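Long-range contacts in uncharacterized protein (Parabacteroides merdae, PDB 4R7F), which is of unknown function but contains a domain related to the first domain of type 9 secretion system plug proteins, among three immunoglobulin-like beta-sandwich domains: residues Leu17-Ala22 and Phe131-Ser136; Gln38-Phe43 and Asn98-Leu103; Tyr53-Val58 and Tyr116-Tyr121; Glu73-Phe78 and Asp106-Lys111. One frame throughout, in Å; residues are numbered along the deposited sequence.

Interaction 1. Residues Leu17-Ala22 and Phe131-Ser136; sequences LQVKVA and FTACFS
L17 swings its CG away from its own backbone nitrogen (chi1 177°), while F131 holds its ring between N and C (chi1 76°), and the two torsions bring a leucine methyl over a phenyl face. The contact illustrates how a beta sandwich closes: strands 14-21 and 129-138 belong to different sheets and run nearly parallel, their segment axes 7.7 Å apart, so side chains rather than backbone bonds join them. L17 CD1 stands 3.9 Å from the centroid of the F131 ring, a CH-pi contact offset toward the rim, and its nearest ring atom is F131 CE1 at 3.6 Å. F43 meets the same ring edge-to-face. With an alanine here in place of L17, the whole isobutyl end is gone, which would probably open a gap over the F131 face and leave that ring freer to shift. Further along, V19 sets its two methyls on neighbouring residues: its CG1 lies 3.6 Å from C134 O, and its CG2 meets A133 CB at 3.6 Å.

Interaction 2. Residues Gln38-Phe43 and Asn98-Leu103; sequences QIEINF and NYRLLL
Over one face of the F43 ring lies Y99 CB, 3.4 Å above the plane, in a CH-pi contact, while F43 O lies in the plane of the Y99 ring, at its edge. F43 CG sits between N and C (chi1 68°), which brings its ring under Y99 CB. The two rings are nearly parallel (5°) but slid apart, centroids 5.0 Å distant, so they barely overlap. At the edge of the R100 guanidinium, E40 OE2 forms a salt bridge with R100 NE at 3.2 Å, the carboxylate almost perpendicular (83°) to it; R100 NH1 has a second acid, D85. I39, I41 and F43 form antiparallel hydrogen-bonded pairs with L103, L101 and Y99. Their side chains face the sandwich core, where I41 CD1 meets L103 CD1 at 4.0 Å. On the other face N42 ND2 donates to E40 OE2 at 3.1 Å, and N42 OD1 receives N98 ND2 at 2.9 Å. A leucine in place of N42 would probably leave the N98 N-H that meets OD1 without this acceptor and take a donor from the E40 carboxylate. One strand pair thus has an oily core face and an opposite, polar face, partly covered by helix 284-287, where R100 and N42 probably stabilise E40 as an anion.

Interaction 3. Residues Tyr53-Val58 and Tyr116-Tyr121; sequences YAYNVV and YAIQVY
The carbonyl oxygen A54 O is approached by three groups of the opposing strand: Y121 N donates to it at 3.0 Å, V120 CA makes a C-H...O contact, and the Y121 ring lies beneath it, the oxygen 3.4 Å above the plane and offset toward the rim. Y121 reaches this position because its CG lies between N and C (chi1 55°), folding the ring back across the neighbouring strand until CZ packs against A54 CB at 3.7 Å. The reciprocal bond, A54 N to Y121 O at 2.9 Å, completes the pair, and Y121 O also sits in the plane of the Y53 ring at its edge. N56 with Q119 and V58 with A117 are likewise hydrogen-bonded pairs, each with two N-H...O bonds. On the face carrying Y55, V57, I118 and V120, side chains point into the core, and I118 CG2 lies alongside Y55 CB at 3.8 Å. Such antiparallel pairing, with one apolar face turned toward a second sheet, is typical of an immunoglobulin-like beta sandwich.

Interaction 4. Residues Glu73-Phe78 and Asp106-Lys111; sequences EYMNGF and DDVQFK
Backbone hydrogen bonds join the segments in antiparallel fashion, K111 N to Y74 O at 2.7 Å and a reciprocal pair between N76 and Q109. The first is nearly straight at hydrogen, yet its donor comes from above the Y74 carbonyl plane. Beyond N76 the chain passes through G77, whose backbone angles (phi 125°, psi 175°) would by themselves jam a CB against the preceding carbonyl oxygen. A side chain there would also collide with D107 O; the glycine lets its CA approach that oxygen to 3.3 Å instead. Side chains then sort by face. On the exposed one, N76 and Q109 lie alongside each other, N76 CB against Q109 OE1 at 3.5 Å, while Q109 NE2 is bonded to N105 O. K111 extends fully past N76, its CE 3.8 Å from N76 ND2, and NZ bonds I72 O, tying the end of this segment to the short helical turn 71-74. M75 and F110 share the other face; the CE methyl of selenomethionine M75 reaches V108 CG1 at 3.8 Å, though this contact, taken from one of two modelled conformers, is less certain. F110 has Y74 O at its ring edge, and packs on V57 and against the ring of Y116. What results is a small two-stranded antiparallel sheet, formed by excursions from the main strands, which is applied to the end of the beta sandwich through F110, M75 and V108.

All four contacts fall within one immunoglobulin-like sandwich and show how a small core is assembled from distant sequence. Interaction 2 lies in the sheet containing strands 14-21, 39-46 and 96-103; interaction 3 lies in the opposing sheet with 53-60, 114-122 and 129-138; interaction 1 joins the two sheets. The centres of interactions 1 and 2 are about 7 Å apart, those of 2 and 3 about 12 Å. Interaction 4 sits at one end, its centre about 13 Å from that of interaction 3, with F110 touching L103 and F135. Along the chain interaction 1 encloses the others and the segments of interactions 2 and 3 alternate, so strands of the two sheets are interspersed along the sequence.

Interaction 1. Residues Leu17-Ala22 and Phe131-Ser136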
loop_
_atom_site.group_PDB
_atom_site.type_symbol
_atom_site.label_atom_id
_atom_site.label_comp_id
_atom_site.label_asym_id
_atom_site.label_seq_id
_atom_site.Cartn_x
_atom_site.Cartn_y
_atom_site.Cartn_z
ATOM N N LEU A 17 0.776 11.526 22.989
ATOM C CA LEU A 17 -0.491 10.824 22.874
ATOM C C LEU A 17 -0.586 10.160 21.505
ATOM O O LEU A 17 -0.504 10.829 20.493
ATOM C CB LEU A 17 -1.646 11.777 23.038
ATOM C CG LEU A 17 -3.030 11.176 22.873
ATOM C CD1 LEU A 17 -3.325 10.182 23.982
ATOM C CD2 LEU A 17 -4.051 12.300 22.895
ATOM N N GLN A 18 -0.753 8.843 21.510
ATOM C CA GLN A 18 -0.978 8.055 20.317
ATOM C C GLN A 18 -2.271 7.271 20.444
ATOM O O GLN A 18 -2.564 6.694 21.494
ATOM C CB GLN A 18 0.151 7.048 20.124
ATOM C CG GLN A 18 1.520 7.677 19.986
ATOM C CD GLN A 18 2.631 6.646 19.815
ATOM O OE1 GLN A 18 3.330 6.270 20.779
ATOM N NE2 GLN A 18 2.807 6.200 18.598
ATOM N N VAL A 19 -3.019 7.275 19.349
ATOM C CA VAL A 19 -4.192 6.459 19.126
ATOM C C VAL A 19 -3.981 5.622 17.848
ATOM O O VAL A 19 -3.876 6.152 16.745
ATOM C CB VAL A 19 -5.421 7.356 18.981
ATOM C CG1 VAL A 19 -6.676 6.512 18.785
ATOM C CG2 VAL A 19 -5.521 8.277 20.192
ATOM N N LYS A 20 -3.901 4.311 18.037
ATOM C CA LYS A 20 -3.569 3.393 16.961
ATOM C C LYS A 20 -4.199 2.043 17.251
ATOM O O LYS A 20 -4.783 1.840 18.312
ATOM C CB LYS A 20 -2.052 3.283 16.803
ATOM C CG LYS A 20 -1.301 3.048 18.099
ATOM C CD LYS A 20 -0.815 1.613 18.225
ATOM C CE LYS A 20 0.594 1.429 17.678
ATOM N NZ LYS A 20 0.983 0.003 17.790
ATOM N N VAL A 21 -4.146 1.133 16.283
ATOM C CA VAL A 21 -4.664 -0.196 16.522
ATOM C C VAL A 21 -3.570 -0.974 17.234
ATOM O O VAL A 21 -2.441 -1.017 16.758
ATOM C CB VAL A 21 -5.084 -0.894 15.235
ATOM C CG1 VAL A 21 -5.422 -2.350 15.521
ATOM C CG2 VAL A 21 -6.271 -0.193 14.627
ATOM N N ALA A 22 -3.910 -1.543 18.394
ATOM C CA ALA A 22 -2.956 -2.277 19.219
ATOM C C ALA A 22 -2.266 -3.322 18.347
ATOM O O ALA A 22 -2.916 -4.040 17.564
ATOM C CB ALA A 22 -3.659 -2.945 20.388
ATOM N N PHE A 131 -6.804 15.057 28.540
ATOM C CA PHE A 131 -6.798 14.826 27.098
ATOM C C PHE A 131 -8.029 14.049 26.680
ATOM O O PHE A 131 -8.669 13.417 27.488
ATOM C CB PHE A 131 -5.520 14.139 26.642
ATOM C CG PHE A 131 -5.436 12.664 26.954
ATOM C CD1 PHE A 131 -6.091 11.734 26.163
ATOM C CD2 PHE A 131 -4.633 12.209 27.986
ATOM C CE1 PHE A 131 -5.985 10.379 26.405
ATOM C CE2 PHE A 131 -4.514 10.851 28.240
ATOM C CZ PHE A 131 -5.189 9.939 27.459
ATOM N N THR A 132 -8.343 14.151 25.406
ATOM C CA THR A 132 -9.347 13.361 24.730
ATOM C C THR A 132 -8.660 12.535 23.633
ATOM O O THR A 132 -7.833 13.051 22.894
ATOM C CB THR A 132 -10.369 14.324 24.130
ATOM O OG1 THR A 132 -10.897 15.102 25.193
ATOM C CG2 THR A 132 -11.495 13.608 23.460
ATOM N N ALA A 133 -8.953 11.241 23.570
ATOM C CA ALA A 133 -8.499 10.388 22.472
ATOM C C ALA A 133 -9.695 9.823 21.737
ATOM O O ALA A 133 -10.614 9.297 22.347
ATOM C CB ALA A 133 -7.644 9.273 22.975
ATOM N N CYS A 134 -9.692 9.969 20.415
ATOM C CA CYS A 134 -10.865 9.687 19.594
ATOM C C CYS A 134 -10.578 8.560 18.592
ATOM O O CYS A 134 -9.524 8.551 17.955
ATOM C CB CYS A 134 -11.249 10.944 18.805
ATOM S SG CYS A 134 -12.086 12.222 19.736
ATOM N N PHE A 135 -11.537 7.641 18.449
ATOM C CA PHE A 135 -11.455 6.524 17.518
ATOM C C PHE A 135 -12.872 6.124 17.140
ATOM O O PHE A 135 -13.858 6.553 17.766
ATOM C CB PHE A 135 -10.701 5.324 18.119
ATOM C CG PHE A 135 -11.373 4.720 19.318
ATOM C CD1 PHE A 135 -11.097 5.189 20.593
ATOM C CD2 PHE A 135 -12.306 3.696 19.172
ATOM C CE1 PHE A 135 -11.743 4.651 21.700
ATOM C CE2 PHE A 135 -12.968 3.158 20.267
ATOM C CZ PHE A 135 -12.680 3.636 21.534
ATOM N N SER A 136 -12.982 5.314 16.106
ATOM C CA SER A 136 -14.292 4.896 15.664
ATOM C C SER A 136 -14.417 3.374 15.671
ATOM O O SER A 136 -13.428 2.642 15.521
ATOM C CB SER A 136 -14.554 5.423 14.260
ATOM O OG SER A 136 -14.578 6.847 14.211
#

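Interaction 2. Residues Gln38-Phe43 and Asn98-Leu103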
loop_
_atom_site.group_PDB
_atom_site.type_symbol
_atom_site.label_atom_id
_atom_site.label_comp_id
_atom_site.label_asym_id
_atom_site.label_seq_id
_atom_site.Cartn_x
_atom_site.Cartn_y
_atom_site.Cartn_z
ATOM N N GLN A 38 -8.036 -4.272 18.982
ATOM C CA GLN A 38 -8.286 -3.225 19.969
ATOM C C GLN A 38 -7.632 -1.914 19.594
ATOM O O GLN A 38 -6.551 -1.877 18.977
ATOM C CB GLN A 38 -7.717 -3.635 21.309
ATOM C CG GLN A 38 -8.318 -4.913 21.881
ATOM C CD GLN A 38 -7.468 -5.459 23.021
ATOM O OE1 GLN A 38 -6.348 -5.928 22.793
ATOM N NE2 GLN A 38 -7.970 -5.345 24.256
ATOM N N ILE A 39 -8.246 -0.825 20.034
ATOM C CA ILE A 39 -7.580 0.471 20.004
ATOM C C ILE A 39 -6.640 0.608 21.182
ATOM O O ILE A 39 -6.995 0.243 22.307
ATOM C CB ILE A 39 -8.581 1.627 20.052
ATOM C CG1 ILE A 39 -9.316 1.716 18.723
ATOM C CG2 ILE A 39 -7.861 2.942 20.281
ATOM C CD1 ILE A 39 -8.492 2.294 17.583
ATOM N N GLU A 40 -5.450 1.141 20.910
ATOM C CA GLU A 40 -4.477 1.431 21.920
ATOM C C GLU A 40 -4.353 2.946 22.061
ATOM O O GLU A 40 -4.052 3.647 21.098
ATOM C CB GLU A 40 -3.125 0.848 21.554
ATOM C CG GLU A 40 -1.997 1.201 22.534
ATOM C CD GLU A 40 -0.660 0.551 22.166
ATOM O OE1 GLU A 40 -0.616 -0.175 21.164
ATOM O OE2 GLU A 40 0.356 0.754 22.863
ATOM N N ILE A 41 -4.556 3.421 23.285
ATOM C CA ILE A 41 -4.276 4.774 23.668
ATOM C C ILE A 41 -3.019 4.751 24.506
ATOM O O ILE A 41 -2.975 4.164 25.553
ATOM C CB ILE A 41 -5.431 5.386 24.460
ATOM C CG1 ILE A 41 -6.608 5.636 23.524
ATOM C CG2 ILE A 41 -4.977 6.679 25.107
ATOM C CD1 ILE A 41 -7.952 5.507 24.178
ATOM N N ASN A 42 -1.995 5.415 24.015
ATOM C CA ASN A 42 -0.695 5.451 24.637
ATOM C C ASN A 42 -0.226 6.917 24.873
ATOM O O ASN A 42 -0.352 7.794 24.007
ATOM C CB ASN A 42 0.264 4.720 23.716
ATOM C CG ASN A 42 1.529 4.300 24.416
ATOM O OD1 ASN A 42 2.333 5.128 24.847
ATOM N ND2 ASN A 42 1.697 3.008 24.560
ATOM N N PHE A 43 0.335 7.183 26.036
ATOM C CA PHE A 43 0.737 8.518 26.371
ATOM C C PHE A 43 1.700 8.499 27.517
ATOM O O PHE A 43 1.747 7.519 28.242
ATOM C CB PHE A 43 -0.496 9.368 26.731
ATOM C CG PHE A 43 -1.183 8.970 27.999
ATOM C CD1 PHE A 43 -2.176 8.021 27.985
ATOM C CD2 PHE A 43 -0.859 9.576 29.204
ATOM C CE1 PHE A 43 -2.842 7.666 29.160
ATOM C CE2 PHE A 43 -1.515 9.225 30.386
ATOM C CZ PHE A 43 -2.516 8.272 30.363
ATOM N N ASN A 98 4.958 5.974 31.295
ATOM C CA ASN A 98 4.294 5.663 30.057
ATOM C C ASN A 98 3.088 4.791 30.352
ATOM O O ASN A 98 3.209 3.796 31.065
ATOM C CB ASN A 98 5.268 4.900 29.161
ATOM C CG ASN A 98 4.630 4.400 27.901
ATOM O OD1 ASN A 98 4.586 3.187 27.643
ATOM N ND2 ASN A 98 4.133 5.342 27.092
ATOM N N TYR A 99 1.949 5.158 29.772
ATOM C CA TYR A 99 0.645 4.580 30.071
ATOM C C TYR A 99 0.030 4.011 28.807
ATOM O O TYR A 99 0.224 4.520 27.706
ATOM C CB TYR A 99 -0.295 5.652 30.599
ATOM C CG TYR A 99 0.130 6.251 31.922
ATOM C CD1 TYR A 99 1.114 7.226 31.976
ATOM C CD2 TYR A 99 -0.457 5.833 33.133
ATOM C CE1 TYR A 99 1.518 7.772 33.181
ATOM C CE2 TYR A 99 -0.063 6.382 34.355
ATOM C CZ TYR A 99 0.942 7.337 34.372
ATOM O OH TYR A 99 1.350 7.908 35.552
ATOM N N ARG A 100 -0.751 2.972 28.974
ATOM C CA ARG A 100 -1.336 2.243 27.862
ATOM C C ARG A 100 -2.701 1.772 28.300
ATOM O O ARG A 100 -2.842 1.181 29.365
ATOM C CB ARG A 100 -0.463 1.067 27.512
ATOM C CG ARG A 100 -0.918 0.240 26.330
ATOM C CD ARG A 100 0.332 -0.323 25.660
ATOM N NE ARG A 100 0.135 -1.621 25.048
ATOM C CZ ARG A 100 -0.002 -2.745 25.741
ATOM N NH1 ARG A 100 0.008 -2.730 27.073
ATOM N NH2 ARG A 100 -0.178 -3.888 25.098
ATOM N N LEU A 101 -3.691 2.094 27.479
ATOM C CA LEU A 101 -5.071 1.689 27.640
ATOM C C LEU A 101 -5.478 1.061 26.328
ATOM O O LEU A 101 -5.373 1.697 25.272
ATOM C CB LEU A 101 -5.942 2.910 27.926
ATOM C CG LEU A 101 -7.455 2.728 27.894
ATOM C CD1 LEU A 101 -7.921 1.820 29.020
ATOM C CD2 LEU A 101 -8.114 4.072 28.035
ATOM N N LEU A 102 -5.891 -0.199 26.390
ATOM C CA LEU A 102 -6.487 -0.869 25.253
ATOM C C LEU A 102 -8.009 -0.882 25.405
ATOM O O LEU A 102 -8.544 -1.083 26.508
ATOM C CB LEU A 102 -5.974 -2.290 25.153
ATOM C CG LEU A 102 -4.463 -2.412 25.099
ATOM C CD1 LEU A 102 -4.070 -3.875 24.978
ATOM C CD2 LEU A 102 -3.920 -1.604 23.940
ATOM N N LEU A 103 -8.696 -0.668 24.293
ATOM C CA LEU A 103 -10.135 -0.749 24.248
ATOM C C LEU A 103 -10.604 -1.492 23.002
ATOM O O LEU A 103 -10.035 -1.335 21.939
ATOM C CB LEU A 103 -10.711 0.642 24.225
ATOM C CG LEU A 103 -10.661 1.409 25.539
ATOM C CD1 LEU A 103 -10.838 2.901 25.289
ATOM C CD2 LEU A 103 -11.734 0.900 26.479
#

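Interaction 3. Residues Tyr53-Val58 and Tyr116-Tyr121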
loop_
_atom_site.group_PDB
_atom_site.type_symbol
_atom_site.label_atom_id
_atom_site.label_comp_id
_atom_site.label_asym_id
_atom_site.label_seq_id
_atom_site.Cartn_x
_atom_site.Cartn_y
_atom_site.Cartn_z
ATOM N N TYR A 53 -4.740 8.018 36.835
ATOM C CA TYR A 53 -5.636 8.541 35.809
ATOM C C TYR A 53 -6.795 7.591 35.581
ATOM O O TYR A 53 -6.623 6.373 35.596
ATOM C CB TYR A 53 -4.926 8.746 34.472
ATOM C CG TYR A 53 -3.730 9.660 34.490
ATOM C CD1 TYR A 53 -3.873 11.033 34.647
ATOM C CD2 TYR A 53 -2.444 9.157 34.263
ATOM C CE1 TYR A 53 -2.759 11.883 34.627
ATOM C CE2 TYR A 53 -1.329 9.997 34.232
ATOM C CZ TYR A 53 -1.489 11.350 34.430
ATOM O OH TYR A 53 -0.367 12.150 34.431
ATOM N N ALA A 54 -7.967 8.173 35.351
ATOM C CA ALA A 54 -9.168 7.439 35.022
ATOM C C ALA A 54 -9.825 8.012 33.739
ATOM O O ALA A 54 -9.570 9.147 33.361
ATOM C CB ALA A 54 -10.134 7.527 36.198
ATOM N N TYR A 55 -10.692 7.248 33.084
ATOM C CA TYR A 55 -11.323 7.728 31.837
ATOM C C TYR A 55 -12.838 7.558 31.772
ATOM O O TYR A 55 -13.393 6.712 32.453
ATOM C CB TYR A 55 -10.691 7.031 30.630
ATOM C CG TYR A 55 -10.914 5.544 30.582
ATOM C CD1 TYR A 55 -10.099 4.688 31.311
ATOM C CD2 TYR A 55 -11.911 4.985 29.791
ATOM C CE1 TYR A 55 -10.278 3.320 31.277
ATOM C CE2 TYR A 55 -12.091 3.604 29.742
ATOM C CZ TYR A 55 -11.271 2.777 30.500
ATOM O OH TYR A 55 -11.413 1.409 30.504
ATOM N N ASN A 56 -13.478 8.404 30.957
ATOM C CA ASN A 56 -14.866 8.257 30.545
ATOM C C ASN A 56 -14.994 8.004 29.044
ATOM O O ASN A 56 -14.247 8.571 28.238
ATOM C CB ASN A 56 -15.670 9.532 30.816
ATOM C CG ASN A 56 -15.611 9.969 32.247
ATOM O OD1 ASN A 56 -15.623 9.167 33.182
ATOM N ND2 ASN A 56 -15.566 11.262 32.428
ATOM N N VAL A 57 -16.003 7.222 28.678
ATOM C CA VAL A 57 -16.327 6.938 27.298
ATOM C C VAL A 57 -17.491 7.832 26.871
ATOM O O VAL A 57 -18.555 7.850 27.512
ATOM C CB VAL A 57 -16.662 5.446 27.139
ATOM C CG1 VAL A 57 -16.929 5.083 25.695
ATOM C CG2 VAL A 57 -15.504 4.617 27.665
ATOM N N VAL A 58 -17.280 8.593 25.796
ATOM C CA VAL A 58 -18.326 9.456 25.245
ATOM C C VAL A 58 -18.692 8.953 23.868
ATOM O O VAL A 58 -17.838 8.820 22.988
ATOM C CB VAL A 58 -17.902 10.925 25.134
ATOM C CG1 VAL A 58 -19.001 11.730 24.477
ATOM C CG2 VAL A 58 -17.584 11.525 26.505
ATOM N N TYR A 116 -16.290 7.292 19.090
ATOM C CA TYR A 116 -16.051 7.309 20.558
ATOM C C TYR A 116 -14.940 8.287 20.950
ATOM O O TYR A 116 -13.909 8.375 20.273
ATOM C CB TYR A 116 -15.688 5.924 21.098
ATOM C CG TYR A 116 -16.845 4.952 21.107
ATOM C CD1 TYR A 116 -17.129 4.154 20.003
ATOM C CD2 TYR A 116 -17.663 4.844 22.204
ATOM C CE1 TYR A 116 -18.215 3.295 19.997
ATOM C CE2 TYR A 116 -18.739 3.982 22.208
ATOM C CZ TYR A 116 -19.008 3.217 21.109
ATOM O OH TYR A 116 -20.064 2.367 21.159
ATOM N N ALA A 117 -15.175 9.028 22.039
ATOM C CA ALA A 117 -14.196 9.911 22.608
ATOM C C ALA A 117 -13.894 9.502 24.041
ATOM O O ALA A 117 -14.786 9.408 24.896
ATOM C CB ALA A 117 -14.678 11.331 22.548
ATOM N N ILE A 118 -12.612 9.246 24.290
ATOM C CA ILE A 118 -12.125 8.819 25.590
ATOM C C ILE A 118 -11.541 10.023 26.291
ATOM O O ILE A 118 -10.524 10.549 25.850
ATOM C CB ILE A 118 -11.033 7.736 25.461
ATOM C CG1 ILE A 118 -11.583 6.502 24.764
ATOM C CG2 ILE A 118 -10.510 7.348 26.820
ATOM C CD1 ILE A 118 -12.929 6.031 25.276
ATOM N N GLN A 119 -12.170 10.475 27.373
ATOM C CA GLN A 119 -11.661 11.648 28.083
ATOM C C GLN A 119 -10.968 11.149 29.316
ATOM O O GLN A 119 -11.534 10.361 30.042
ATOM C CB GLN A 119 -12.778 12.581 28.458
ATOM C CG GLN A 119 -13.668 12.860 27.295
ATOM C CD GLN A 119 -14.215 14.243 27.331
ATOM O OE1 GLN A 119 -15.251 14.510 27.941
ATOM N NE2 GLN A 119 -13.515 15.147 26.670
ATOM N N VAL A 120 -9.725 11.571 29.513
ATOM C CA VAL A 120 -8.921 11.113 30.631
ATOM C C VAL A 120 -8.709 12.265 31.605
ATOM O O VAL A 120 -8.712 13.438 31.233
ATOM C CB VAL A 120 -7.594 10.497 30.172
ATOM C CG1 VAL A 120 -6.737 10.079 31.362
ATOM C CG2 VAL A 120 -7.874 9.309 29.239
ATOM N N TYR A 121 -8.599 11.917 32.877
ATOM C CA TYR A 121 -8.435 12.911 33.939
ATOM C C TYR A 121 -7.675 12.274 35.075
ATOM O O TYR A 121 -7.594 11.026 35.174
ATOM C CB TYR A 121 -9.817 13.435 34.430
ATOM C CG TYR A 121 -10.781 12.350 34.887
ATOM C CD1 TYR A 121 -10.793 11.901 36.212
ATOM C CD2 TYR A 121 -11.664 11.736 33.985
ATOM C CE1 TYR A 121 -11.668 10.898 36.626
ATOM C CE2 TYR A 121 -12.530 10.722 34.397
ATOM C CZ TYR A 121 -12.527 10.316 35.717
ATOM O OH TYR A 121 -13.385 9.332 36.133
#

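Interaction 4. Residues Glu73-Phe78 and Asp106-Lys111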
loop_
_atom_site.group_PDB
_atom_site.type_symbol
_atom_site.label_atom_id
_atom_site.label_comp_id
_atom_site.label_asym_id
_atom_site.label_seq_id
_atom_site.Cartn_x
_atom_site.Cartn_y
_atom_site.Cartn_z
ATOM N N GLU A 73 -26.643 2.280 27.017
ATOM C CA GLU A 73 -26.962 2.012 25.614
ATOM C C GLU A 73 -25.720 1.707 24.769
ATOM O O GLU A 73 -25.822 0.974 23.791
ATOM C CB GLU A 73 -27.723 3.195 24.996
ATOM C CG GLU A 73 -29.146 3.393 25.518
ATOM C CD GLU A 73 -29.788 4.659 24.975
ATOM O OE1 GLU A 73 -29.512 5.727 25.563
ATOM O OE2 GLU A 73 -30.538 4.596 23.946
ATOM N N TYR A 74 -24.548 2.245 25.131
ATOM C CA TYR A 74 -23.368 2.089 24.268
ATOM C C TYR A 74 -22.200 1.322 24.778
ATOM O O TYR A 74 -21.397 0.887 23.957
ATOM C CB TYR A 74 -22.873 3.414 23.714
ATOM C CG TYR A 74 -22.410 4.472 24.693
ATOM C CD1 TYR A 74 -21.137 4.432 25.262
ATOM C CD2 TYR A 74 -23.223 5.575 24.961
ATOM C CE1 TYR A 74 -20.708 5.454 26.097
ATOM C CE2 TYR A 74 -22.811 6.600 25.782
ATOM C CZ TYR A 74 -21.564 6.543 26.356
ATOM O OH TYR A 74 -21.202 7.591 27.159
HETATM N N MSE A 75 -22.097 1.137 26.095
HETATM C CA MSE A 75 -20.975 0.416 26.728
HETATM C C MSE A 75 -21.471 -0.529 27.795
HETATM O O MSE A 75 -22.468 -0.240 28.483
HETATM C CB MSE A 75 -19.973 1.371 27.406
HETATM C CG MSE A 75 -20.561 2.207 28.558
HETATM SE SE MSE A 75 -19.439 3.687 29.238
HETATM C CE MSE A 75 -17.981 2.657 30.070
ATOM N N ASN A 76 -20.744 -1.620 27.980
ATOM C CA ASN A 76 -20.880 -2.425 29.138
ATOM C C ASN A 76 -19.672 -2.119 30.006
ATOM O O ASN A 76 -18.536 -2.213 29.545
ATOM C CB ASN A 76 -20.959 -3.897 28.786
ATOM C CG ASN A 76 -21.611 -4.695 29.897
ATOM O OD1 ASN A 76 -20.953 -5.060 30.859
ATOM N ND2 ASN A 76 -22.924 -4.908 29.801
ATOM N N GLY A 77 -19.922 -1.715 31.249
ATOM C CA GLY A 77 -18.864 -1.301 32.161
ATOM C C GLY A 77 -19.126 0.089 32.697
ATOM O O GLY A 77 -20.070 0.759 32.279
ATOM N N PHE A 78 -18.275 0.534 33.620
ATOM C CA PHE A 78 -18.493 1.812 34.302
ATOM C C PHE A 78 -17.617 2.948 33.768
ATOM O O PHE A 78 -16.521 2.739 33.235
ATOM C CB PHE A 78 -18.261 1.657 35.810
ATOM C CG PHE A 78 -19.052 0.543 36.433
ATOM C CD1 PHE A 78 -20.442 0.628 36.532
ATOM C CD2 PHE A 78 -18.411 -0.594 36.926
ATOM C CE1 PHE A 78 -21.176 -0.397 37.106
ATOM C CE2 PHE A 78 -19.143 -1.618 37.505
ATOM C CZ PHE A 78 -20.526 -1.519 37.591
ATOM N N ASP A 106 -11.243 -5.822 29.441
ATOM C CA ASP A 106 -12.027 -6.594 30.430
ATOM C C ASP A 106 -13.041 -5.732 31.205
ATOM O O ASP A 106 -14.031 -6.259 31.698
ATOM C CB ASP A 106 -11.108 -7.317 31.452
ATOM C CG ASP A 106 -10.525 -8.626 30.923
ATOM O OD1 ASP A 106 -10.753 -8.978 29.751
ATOM O OD2 ASP A 106 -9.818 -9.312 31.689
ATOM N N ASP A 107 -12.782 -4.429 31.321
ATOM C CA ASP A 107 -13.624 -3.505 32.095
ATOM C C ASP A 107 -14.690 -2.796 31.257
ATOM O O ASP A 107 -15.711 -2.357 31.807
ATOM C CB ASP A 107 -12.762 -2.389 32.715
ATOM C CG ASP A 107 -11.747 -2.899 33.738
ATOM O OD1 ASP A 107 -11.897 -4.027 34.271
ATOM O OD2 ASP A 107 -10.788 -2.142 34.006
ATOM N N VAL A 108 -14.401 -2.593 29.961
ATOM C CA VAL A 108 -15.299 -1.881 29.042
ATOM C C VAL A 108 -15.346 -2.542 27.675
ATOM O O VAL A 108 -14.307 -2.787 27.038
ATOM C CB VAL A 108 -14.912 -0.410 28.841
ATOM C CG1 VAL A 108 -15.935 0.280 27.942
ATOM C CG2 VAL A 108 -14.835 0.300 30.184
ATOM N N GLN A 109 -16.565 -2.846 27.241
ATOM C CA GLN A 109 -16.824 -3.287 25.883
ATOM C C GLN A 109 -17.916 -2.392 25.318
ATOM O O GLN A 109 -18.660 -1.765 26.073
ATOM C CB GLN A 109 -17.264 -4.747 25.834
ATOM C CG GLN A 109 -16.453 -5.705 26.697
ATOM C CD GLN A 109 -16.961 -5.778 28.115
ATOM O OE1 GLN A 109 -18.169 -5.881 28.359
ATOM N NE2 GLN A 109 -16.040 -5.698 29.070
ATOM N N PHE A 110 -17.987 -2.322 23.992
ATOM C CA PHE A 110 -18.915 -1.426 23.325
ATOM C C PHE A 110 -20.109 -2.205 22.808
ATOM O O PHE A 110 -19.969 -3.332 22.360
ATOM C CB PHE A 110 -18.225 -0.727 22.154
ATOM C CG PHE A 110 -16.955 -0.027 22.537
ATOM C CD1 PHE A 110 -16.988 1.084 23.332
ATOM C CD2 PHE A 110 -15.730 -0.494 22.095
ATOM C CE1 PHE A 110 -15.824 1.720 23.702
ATOM C CE2 PHE A 110 -14.569 0.152 22.436
ATOM C CZ PHE A 110 -14.617 1.255 23.253
ATOM N N LYS A 111 -21.275 -1.581 22.856
ATOM C CA LYS A 111 -22.487 -2.208 22.413
ATOM C C LYS A 111 -22.925 -1.746 21.043
ATOM O O LYS A 111 -23.753 -2.401 20.449
ATOM C CB LYS A 111 -23.611 -1.908 23.394
ATOM C CG LYS A 111 -23.467 -2.618 24.716
ATOM C CD LYS A 111 -24.563 -2.183 25.657
ATOM C CE LYS A 111 -24.487 -3.008 26.924
ATOM N NZ LYS A 111 -25.404 -2.449 27.939
#